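Local coordinates for Ets DNA-binding protein pokkuri (PDB 1SV0), which acts as a DNA-binding transcriptional repressor of the ETS family that holds back photoreceptor development in Drosophila, and is represented here by its SAM (Pointed) domain, at residues A[37-42]-A[52-57]; A[8-13]-A[71-76]. The protein carries 1 engineered substitution. All coordinates share one frame; numbering follows the deposited sequence.

Contact 1 of 2, residues A[37-42]-A[52-57]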
loop_
_atom_site.group_PDB
_atom_site.type_symbol
_atom_site.label_atom_id
_atom_site.label_comp_id
_atom_site.label_asym_id
_atom_site.label_seq_id
_atom_site.Cartn_x
_atom_site.Cartn_y
_atom_site.Cartn_z
ATOM N N ASP A 37 -10.191 -7.120 15.169
ATOM C CA ASP A 37 -10.214 -8.267 16.076
ATOM C C ASP A 37 -8.984 -9.128 15.800
ATOM O O ASP A 37 -8.500 -9.834 16.683
ATOM C CB ASP A 37 -11.473 -9.119 15.871
ATOM C CG ASP A 37 -12.724 -8.453 16.403
ATOM O OD1 ASP A 37 -12.685 -7.973 17.551
ATOM O OD2 ASP A 37 -13.747 -8.419 15.683
ATOM N N LEU A 38 -8.482 -9.059 14.568
ATOM C CA LEU A 38 -7.314 -9.839 14.163
ATOM C C LEU A 38 -5.990 -9.205 14.599
ATOM O O LEU A 38 -4.930 -9.819 14.461
ATOM C CB LEU A 38 -7.306 -10.018 12.640
ATOM C CG LEU A 38 -8.586 -10.556 11.993
ATOM C CD1 LEU A 38 -8.438 -10.586 10.476
ATOM C CD2 LEU A 38 -8.877 -11.950 12.531
ATOM N N PHE A 39 -6.047 -7.985 15.128
ATOM C CA PHE A 39 -4.834 -7.298 15.555
ATOM C C PHE A 39 -4.794 -6.883 17.026
ATOM O O PHE A 39 -4.201 -5.855 17.369
ATOM C CB PHE A 39 -4.590 -6.060 14.681
ATOM C CG PHE A 39 -4.291 -6.378 13.237
ATOM C CD1 PHE A 39 -5.316 -6.447 12.299
ATOM C CD2 PHE A 39 -2.985 -6.630 12.825
ATOM C CE1 PHE A 39 -5.045 -6.762 10.958
ATOM C CE2 PHE A 39 -2.702 -6.945 11.493
ATOM C CZ PHE A 39 -3.740 -7.010 10.555
ATOM N N GLN A 40 -5.420 -7.667 17.897
ATOM C CA GLN A 40 -5.406 -7.345 19.319
ATOM C C GLN A 40 -4.128 -7.922 19.908
ATOM O O GLN A 40 -4.137 -9.004 20.491
ATOM C CB GLN A 40 -6.628 -7.946 20.017
ATOM C CG GLN A 40 -7.951 -7.385 19.523
ATOM C CD GLN A 40 -8.034 -5.879 19.668
ATOM O OE1 GLN A 40 -7.776 -5.329 20.742
ATOM N NE2 GLN A 40 -8.408 -5.200 18.589
ATOM N N MET A 41 -3.031 -7.188 19.752
ATOM C CA MET A 41 -1.734 -7.634 20.241
ATOM C C MET A 41 -0.802 -6.440 20.438
ATOM O O MET A 41 -1.024 -5.372 19.868
ATOM C CB MET A 41 -1.113 -8.598 19.229
ATOM C CG MET A 41 -0.862 -7.951 17.869
ATOM S SD MET A 41 -0.254 -9.073 16.606
ATOM C CE MET A 41 -1.726 -9.989 16.255
ATOM N N ASN A 42 0.248 -6.622 21.235
ATOM C CA ASN A 42 1.196 -5.546 21.468
ATOM C C ASN A 42 2.202 -5.437 20.319
ATOM O O ASN A 42 2.206 -6.256 19.397
ATOM C CB ASN A 42 1.936 -5.763 22.789
ATOM C CG ASN A 42 2.660 -7.096 22.843
ATOM O OD1 ASN A 42 3.110 -7.613 21.821
ATOM N ND2 ASN A 42 2.789 -7.652 24.047
ATOM N N ALA A 52 3.163 -13.330 5.263
ATOM C CA ALA A 52 1.987 -14.156 4.999
ATOM C C ALA A 52 0.942 -13.966 6.097
ATOM O O ALA A 52 -0.262 -14.010 5.831
ATOM C CB ALA A 52 2.386 -15.630 4.901
ATOM N N ASP A 53 1.401 -13.766 7.331
ATOM C CA ASP A 53 0.488 -13.543 8.451
ATOM C C ASP A 53 -0.327 -12.284 8.171
ATOM O O ASP A 53 -1.552 -12.274 8.309
ATOM C CB ASP A 53 1.255 -13.340 9.765
ATOM C CG ASP A 53 1.617 -14.642 10.447
ATOM O OD1 ASP A 53 0.768 -15.557 10.459
ATOM O OD2 ASP A 53 2.740 -14.745 10.989
ATOM N N PHE A 54 0.369 -11.214 7.797
ATOM C CA PHE A 54 -0.291 -9.953 7.497
ATOM C C PHE A 54 -1.231 -10.149 6.330
ATOM O O PHE A 54 -2.350 -9.634 6.331
ATOM C CB PHE A 54 0.732 -8.876 7.135
ATOM C CG PHE A 54 1.090 -7.973 8.274
ATOM C CD1 PHE A 54 2.250 -8.187 9.010
ATOM C CD2 PHE A 54 0.274 -6.892 8.602
ATOM C CE1 PHE A 54 2.597 -7.342 10.058
ATOM C CE2 PHE A 54 0.611 -6.033 9.654
ATOM C CZ PHE A 54 1.775 -6.258 10.378
ATOM N N GLY A 55 -0.766 -10.901 5.338
ATOM C CA GLY A 55 -1.569 -11.157 4.157
ATOM C C GLY A 55 -2.915 -11.756 4.503
ATOM O O GLY A 55 -3.934 -11.377 3.931
ATOM N N HIS A 56 -2.920 -12.690 5.448
ATOM C CA HIS A 56 -4.158 -13.339 5.864
ATOM C C HIS A 56 -5.093 -12.380 6.601
ATOM O O HIS A 56 -6.307 -12.429 6.410
ATOM C CB HIS A 56 -3.853 -14.544 6.756
ATOM C CG HIS A 56 -3.051 -15.613 6.080
ATOM N ND1 HIS A 56 -3.299 -16.025 4.787
ATOM C CD2 HIS A 56 -2.029 -16.380 6.530
ATOM C CE1 HIS A 56 -2.464 -17.000 4.472
ATOM N NE2 HIS A 56 -1.683 -17.234 5.512
ATOM N N ARG A 57 -4.523 -11.515 7.439
ATOM C CA ARG A 57 -5.300 -10.541 8.213
ATOM C C ARG A 57 -5.737 -9.311 7.419
ATOM O O ARG A 57 -6.669 -8.612 7.814
ATOM C CB ARG A 57 -4.505 -10.071 9.435
ATOM C CG ARG A 57 -4.606 -10.967 10.650
ATOM C CD ARG A 57 -3.245 -11.452 11.084
ATOM N NE ARG A 57 -3.256 -11.953 12.452
ATOM C CZ ARG A 57 -2.371 -12.820 12.929
ATOM N NH1 ARG A 57 -1.410 -13.284 12.141
ATOM N NH2 ARG A 57 -2.442 -13.219 14.193
#

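Contact 2 of 2, residues A[8-13]-A[71-76]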
loop_
_atom_site.group_PDB
_atom_site.type_symbol
_atom_site.label_atom_id
_atom_site.label_comp_id
_atom_site.label_asym_id
_atom_site.label_seq_id
_atom_site.Cartn_x
_atom_site.Cartn_y
_atom_site.Cartn_z
ATOM N N SER A 8 9.165 5.368 19.032
ATOM C CA SER A 8 9.908 5.126 17.801
ATOM C C SER A 8 10.071 3.655 17.431
ATOM O O SER A 8 9.939 3.283 16.264
ATOM C CB SER A 8 11.292 5.772 17.894
ATOM O OG SER A 8 12.066 5.157 18.907
ATOM N N ASP A 9 10.375 2.821 18.417
ATOM C CA ASP A 9 10.556 1.399 18.164
ATOM C C ASP A 9 9.230 0.665 18.320
ATOM O O ASP A 9 8.748 0.473 19.435
ATOM C CB ASP A 9 11.601 0.823 19.124
ATOM C CG ASP A 9 11.848 -0.650 18.894
ATOM O OD1 ASP A 9 12.041 -1.045 17.727
ATOM O OD2 ASP A 9 11.853 -1.416 19.880
ATOM N N PRO A 10 8.625 0.243 17.196
ATOM C CA PRO A 10 7.343 -0.472 17.189
ATOM C C PRO A 10 7.310 -1.671 18.137
ATOM O O PRO A 10 6.262 -2.018 18.688
ATOM C CB PRO A 10 7.191 -0.901 15.731
ATOM C CG PRO A 10 7.953 0.147 14.979
ATOM C CD PRO A 10 9.174 0.344 15.831
ATOM N N ARG A 11 8.459 -2.312 18.318
ATOM C CA ARG A 11 8.540 -3.471 19.194
ATOM C C ARG A 11 8.152 -3.132 20.628
ATOM O O ARG A 11 7.899 -4.026 21.434
ATOM C CB ARG A 11 9.952 -4.056 19.154
ATOM C CG ARG A 11 10.272 -4.781 17.858
ATOM C CD ARG A 11 11.727 -5.209 17.814
ATOM N NE ARG A 11 12.610 -4.113 17.426
ATOM C CZ ARG A 11 13.671 -3.723 18.125
ATOM N NH1 ARG A 11 13.981 -4.340 19.259
ATOM N NH2 ARG A 11 14.429 -2.726 17.682
ATOM N N LEU A 12 8.093 -1.843 20.944
ATOM C CA LEU A 12 7.732 -1.410 22.290
ATOM C C LEU A 12 6.285 -0.918 22.376
ATOM O O LEU A 12 5.834 -0.481 23.432
ATOM C CB LEU A 12 8.679 -0.301 22.753
ATOM C CG LEU A 12 10.173 -0.643 22.727
ATOM C CD1 LEU A 12 10.975 0.529 23.258
ATOM C CD2 LEU A 12 10.439 -1.885 23.564
ATOM N N TRP A 13 5.555 -0.998 21.270
ATOM C CA TRP A 13 4.170 -0.536 21.257
ATOM C C TRP A 13 3.228 -1.331 22.140
ATOM O O TRP A 13 3.341 -2.549 22.257
ATOM C CB TRP A 13 3.604 -0.543 19.829
ATOM C CG TRP A 13 4.196 0.492 18.936
ATOM C CD1 TRP A 13 4.962 1.560 19.311
ATOM C CD2 TRP A 13 4.036 0.592 17.515
ATOM N NE1 TRP A 13 5.290 2.318 18.212
ATOM C CE2 TRP A 13 4.731 1.748 17.098
ATOM C CE3 TRP A 13 3.371 -0.183 16.555
ATOM C CZ2 TRP A 13 4.779 2.151 15.760
ATOM C CZ3 TRP A 13 3.421 0.219 15.216
ATOM C CH2 TRP A 13 4.119 1.376 14.837
ATOM N N MET A 71 10.058 -1.365 8.071
ATOM C CA MET A 71 10.823 -0.143 7.832
ATOM C C MET A 71 10.899 0.746 9.062
ATOM O O MET A 71 11.937 1.351 9.325
ATOM C CB MET A 71 10.235 0.639 6.662
ATOM C CG MET A 71 10.507 -0.014 5.324
ATOM S SD MET A 71 12.260 -0.428 5.198
ATOM C CE MET A 71 12.950 1.171 4.683
ATOM N N LEU A 72 9.803 0.825 9.815
ATOM C CA LEU A 72 9.774 1.633 11.027
ATOM C C LEU A 72 10.779 1.093 12.039
ATOM O O LEU A 72 11.391 1.859 12.788
ATOM C CB LEU A 72 8.367 1.636 11.637
ATOM C CG LEU A 72 7.355 2.659 11.087
ATOM C CD1 LEU A 72 7.470 2.770 9.582
ATOM C CD2 LEU A 72 5.946 2.252 11.488
ATOM N N ILE A 73 10.943 -0.227 12.065
ATOM C CA ILE A 73 11.893 -0.849 12.982
ATOM C C ILE A 73 13.308 -0.483 12.548
ATOM O O ILE A 73 14.102 0.009 13.349
ATOM C CB ILE A 73 11.747 -2.377 12.999
ATOM C CG1 ILE A 73 10.312 -2.752 13.385
ATOM C CG2 ILE A 73 12.729 -2.979 14.000
ATOM C CD1 ILE A 73 10.018 -4.244 13.341
ATOM N N ILE A 74 13.618 -0.720 11.277
ATOM C CA ILE A 74 14.932 -0.382 10.730
ATOM C C ILE A 74 15.223 1.052 11.159
ATOM O O ILE A 74 16.277 1.351 11.715
ATOM C CB ILE A 74 14.934 -0.409 9.179
ATOM C CG1 ILE A 74 14.453 -1.770 8.661
ATOM C CG2 ILE A 74 16.319 -0.092 8.658
ATOM C CD1 ILE A 74 15.325 -2.929 9.041
ATOM N N GLU A 75 14.252 1.923 10.903
ATOM C CA GLU A 75 14.348 3.341 11.222
ATOM C C GLU A 75 14.590 3.667 12.686
ATOM O O GLU A 75 15.368 4.569 12.991
ATOM C CB GLU A 75 13.087 4.067 10.752
ATOM C CG GLU A 75 13.357 5.089 9.677
ATOM C CD GLU A 75 14.276 4.546 8.603
ATOM O OE1 GLU A 75 13.942 3.496 8.007
ATOM O OE2 GLU A 75 15.334 5.165 8.356
ATOM N N SER A 76 13.928 2.950 13.588
ATOM C CA SER A 76 14.100 3.209 15.013
ATOM C C SER A 76 15.583 3.158 15.376
ATOM O O SER A 76 16.001 3.710 16.392
ATOM C CB SER A 76 13.323 2.187 15.847
ATOM O OG SER A 76 13.910 0.900 15.771
#

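Contact 1 of 2, residues A[37-42]-A[52-57]
In the SAM (Pointed) domain the loop leading into helix 43-46 folds over the C-terminal end of helix 51-57, where L38, F39 and M41 meet R57. R57 is the pivot, an arginine used as much for its carbons as for its charge. Its CB lies 3.3 Å from CZ of F39, in oblique contact with the ring, while CG of R57 meets CB of L38 at 3.5 Å. The chain then bends at an unusual chi2 of 122°, which carries the guanidinium past L38 and toward M41. On the way NE of R57 gives a long, weak hydrogen bond to O of L38 (3.4 Å), and that oxygen sits at the edge of the guanidinium, near its plane. Farther out, NH1 of R57 forms a loose salt bridge of 3.6 Å with OD1 of D53, one turn back on the same helix, so the charged end is held from both segments without a short bond to either.

F39 also belongs to the helical core of the SAM fold. With CG anti to the carbonyl carbon (chi1 -66°), F39 turns its ring toward helix 51-57, where its CE2 lies 3.9 Å from CE2 of F54. The two side chains cross at about a right angle and touch through these CE2 carbons. L46 touches both rings; L22 of helix 15-28 adds to F39, and L65 and L69 of helix 62-77 add to F54.

M41 comes at R57 from the opposite direction, and its chain, bent at chi3, sets CE 3.9 Å from NH2 of R57. The same NH2 lies close to the like-charged R45, and L49 packs against M41, F54 and R57.

Contact 2 of 2, residues A[8-13]-A[71-76]
P10 sets CG of its ring against helix 62-77, 3.7 Å from CB of L72 and within van der Waals range of CG1 of I73. Beside it, CH2 of W13 touches CD2 of L72, and the face of the indole turned to P10 carries the proline CA over its centre; NE1 of the indole is bonded to O of P7. I73 has CG2 anti to its backbone N, which brings that methyl to the guanidinium edge of R11, 3.6 Å from NE. R11, bent at chi3 (-81°), folds back on D9: NH2 makes a 2.9 Å salt bridge to OD1, while OD2 lies above the guanidinium centre. In S76 a chi1 of 70° turns OG back to O of I73, a 2.6 Å hydrogen bond on a lone pair in the carbonyl plane, and leaves OG 3.3 Å from OD1 of D9. An alanine here has no hydroxyl, which would probably leave O of I73 without its side-chain donor and open a small gap beside the D9 carboxylate. This seating of an N-terminal 3-10 turn against the long C-terminal helix belongs to the compact helical bundle of the SAM domain.

How the contacts relate
From the N terminus the chain first lays down residues 8-13, the early half of contact 2, then runs through helix 15-28 into the loop 37-42. Contact 1 closes a short loop there: nine residues, including helix 43-46, separate 37-42 from 52-57. Helix 62-77 follows, and its last turns complete contact 2 across 57 intervening residues, so contact 1 is nested within it and the two do not cross. Their centres lie about 17 Å apart, on opposite sides of the chain's centre. They still meet, since CB of N42 packs 3.5 Å from O of W13. One contact ties neighbouring middle elements together, the other joins both ends of the domain.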